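PDB 2CWA: single-stranded DNA-binding protein from Thermus thermophilus, which binds single-stranded DNA and probably recruits partner proteins during DNA replication, recombination and repair. Local coordinates for residues V175-R179 with D180-W184. Residues are numbered along the deposited sequence; the frame is centred on the assembly and turned at random.
Sequences VQAWR and DLAEW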
loop_
_atom_site.group_PDB
_atom_site.type_symbol
_atom_site.label_atom_id
_atom_site.label_comp_id
_atom_site.label_asym_id
_atom_site.label_seq_id
_atom_site.Cartn_x
_atom_site.Cartn_y
_atom_site.Cartn_z
ATOM N N VAL A 175 -1.861 -0.238 11.061
ATOM C CA VAL A 175 -0.735 -1.152 10.910
ATOM C C VAL A 175 -0.992 -2.447 11.673
ATOM O O VAL A 175 -1.321 -2.423 12.855
ATOM C CB VAL A 175 0.570 -0.511 11.427
ATOM C CG1 VAL A 175 1.748 -1.427 11.147
ATOM C CG2 VAL A 175 0.774 0.847 10.757
ATOM N N GLN A 176 -0.827 -3.568 10.980
ATOM C CA GLN A 176 -1.051 -4.890 11.564
ATOM C C GLN A 176 0.256 -5.672 11.632
ATOM O O GLN A 176 1.055 -5.643 10.698
ATOM C CB GLN A 176 -2.077 -5.656 10.719
ATOM C CG GLN A 176 -2.265 -7.125 11.100
ATOM C CD GLN A 176 -3.276 -7.825 10.197
ATOM O OE1 GLN A 176 -3.664 -7.294 9.155
ATOM N NE2 GLN A 176 -3.696 -9.025 10.588
ATOM N N ALA A 177 0.473 -6.366 12.745
ATOM C CA ALA A 177 1.696 -7.151 12.918
ATOM C C ALA A 177 1.349 -8.549 13.408
ATOM O O ALA A 177 0.343 -8.736 14.097
ATOM C CB ALA A 177 2.621 -6.470 13.911
ATOM N N TRP A 178 2.191 -9.517 13.056
ATOM C CA TRP A 178 1.972 -10.911 13.442
ATOM C C TRP A 178 3.076 -11.522 14.306
ATOM O O TRP A 178 4.213 -11.056 14.308
ATOM C CB TRP A 178 1.814 -11.785 12.196
ATOM C CG TRP A 178 0.572 -11.529 11.404
ATOM C CD1 TRP A 178 0.385 -10.570 10.450
ATOM C CD2 TRP A 178 -0.662 -12.252 11.495
ATOM N NE1 TRP A 178 -0.889 -10.655 9.936
ATOM C CE2 TRP A 178 -1.553 -11.677 10.563
ATOM C CE3 TRP A 178 -1.099 -13.331 12.275
ATOM C CZ2 TRP A 178 -2.865 -12.147 10.387
ATOM C CZ3 TRP A 178 -2.403 -13.798 12.101
ATOM C CH2 TRP A 178 -3.269 -13.204 11.162
ATOM N N ARG A 179 2.709 -12.569 15.037
ATOM C CA ARG A 179 3.625 -13.323 15.890
ATOM C C ARG A 179 4.526 -12.524 16.827
ATOM O O ARG A 179 4.050 -11.698 17.603
ATOM C CB ARG A 179 4.469 -14.243 15.008
ATOM C CG ARG A 179 3.613 -15.145 14.146
ATOM C CD ARG A 179 4.423 -15.975 13.179
ATOM N NE ARG A 179 3.549 -16.600 12.194
ATOM C CZ ARG A 179 2.817 -15.922 11.313
ATOM N NH1 ARG A 179 2.861 -14.597 11.293
ATOM N NH2 ARG A 179 2.033 -16.566 10.461
ATOM N N ASP A 180 5.829 -12.785 16.768
ATOM C CA ASP A 180 6.772 -12.093 17.646
ATOM C C ASP A 180 6.677 -10.582 17.499
ATOM O O ASP A 180 6.722 -9.846 18.487
ATOM C CB ASP A 180 8.210 -12.538 17.363
ATOM C CG ASP A 180 8.423 -14.019 17.614
ATOM O OD1 ASP A 180 7.750 -14.581 18.506
ATOM O OD2 ASP A 180 9.275 -14.614 16.926
ATOM N N LEU A 181 6.547 -10.130 16.257
ATOM C CA LEU A 181 6.445 -8.706 15.961
ATOM C C LEU A 181 5.223 -8.137 16.673
ATOM O O LEU A 181 5.249 -7.017 17.188
ATOM C CB LEU A 181 6.329 -8.515 14.448
ATOM C CG LEU A 181 6.738 -7.177 13.836
ATOM C CD1 LEU A 181 8.130 -6.788 14.335
ATOM C CD2 LEU A 181 6.726 -7.297 12.307
ATOM N N ALA A 182 4.151 -8.924 16.724
ATOM C CA ALA A 182 2.933 -8.477 17.383
ATOM C C ALA A 182 3.151 -8.421 18.886
ATOM O O ALA A 182 2.705 -7.489 19.555
ATOM C CB ALA A 182 1.763 -9.418 17.044
ATOM N N GLU A 183 3.845 -9.413 19.429
ATOM C CA GLU A 183 4.078 -9.418 20.862
ATOM C C GLU A 183 5.018 -8.280 21.263
ATOM O O GLU A 183 4.876 -7.697 22.335
ATOM C CB GLU A 183 4.604 -10.789 21.295
ATOM C CG GLU A 183 3.577 -11.886 20.985
ATOM C CD GLU A 183 3.967 -13.259 21.491
ATOM O OE1 GLU A 183 5.081 -13.718 21.165
ATOM O OE2 GLU A 183 3.145 -13.882 22.202
ATOM N N TRP A 184 5.958 -7.949 20.388
ATOM C CA TRP A 184 6.882 -6.846 20.665
ATOM C C TRP A 184 6.083 -5.544 20.705
ATOM O O TRP A 184 6.298 -4.697 21.572
ATOM C CB TRP A 184 7.944 -6.758 19.564
ATOM C CG TRP A 184 8.899 -5.600 19.713
ATOM C CD1 TRP A 184 10.090 -5.598 20.387
ATOM C CD2 TRP A 184 8.729 -4.273 19.193
ATOM N NE1 TRP A 184 10.673 -4.348 20.316
ATOM C CE2 TRP A 184 9.859 -3.519 19.590
ATOM C CE3 TRP A 184 7.731 -3.648 18.429
ATOM C CZ2 TRP A 184 10.018 -2.169 19.250
ATOM C CZ3 TRP A 184 7.890 -2.307 18.090
ATOM C CH2 TRP A 184 9.026 -1.582 18.501
#
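The CB of Trp-178 is directed away from helix 180-184. Gln-176 NE2 lies beyond the indole edge at Trp-178 CZ2 (3.2 Å), tilted out of the ring plane; on the opposite side of the plane Arg-179 NH1 sits beyond the CB end of the indole, 3.8 Å from Trp-178 CG. Arg-48 adds a cation-pi contact with the indole, and a nitrate ion, probably from the crystallisation liquor, lies about 3 Å from this side chain. In the second OB fold of the chain, this is where strand 169-178 turns into the helix that links the third and fourth barrel strands. The reversal is made at Arg-179, whose phi is positive (48°), and the two axes diverge by 119°. Two backbone bonds tie the first helical turn back to the strand end: a weak one from Ala-182 N to Trp-178 O (3.2 Å), and a sounder one from Glu-183 N to Arg-179 O (2.9 Å). The side chains add apolar contacts. Leu-181, with CG anti to the backbone N (chi1 -157°), brings CG to 4.2 Å from Ala-177 CB and also meets Ala-220 and Leu-223. Separately, Ala-182 CB is wedged against two carbonyls, 3.3 Å from both Ala-177 O and Arg-179 O.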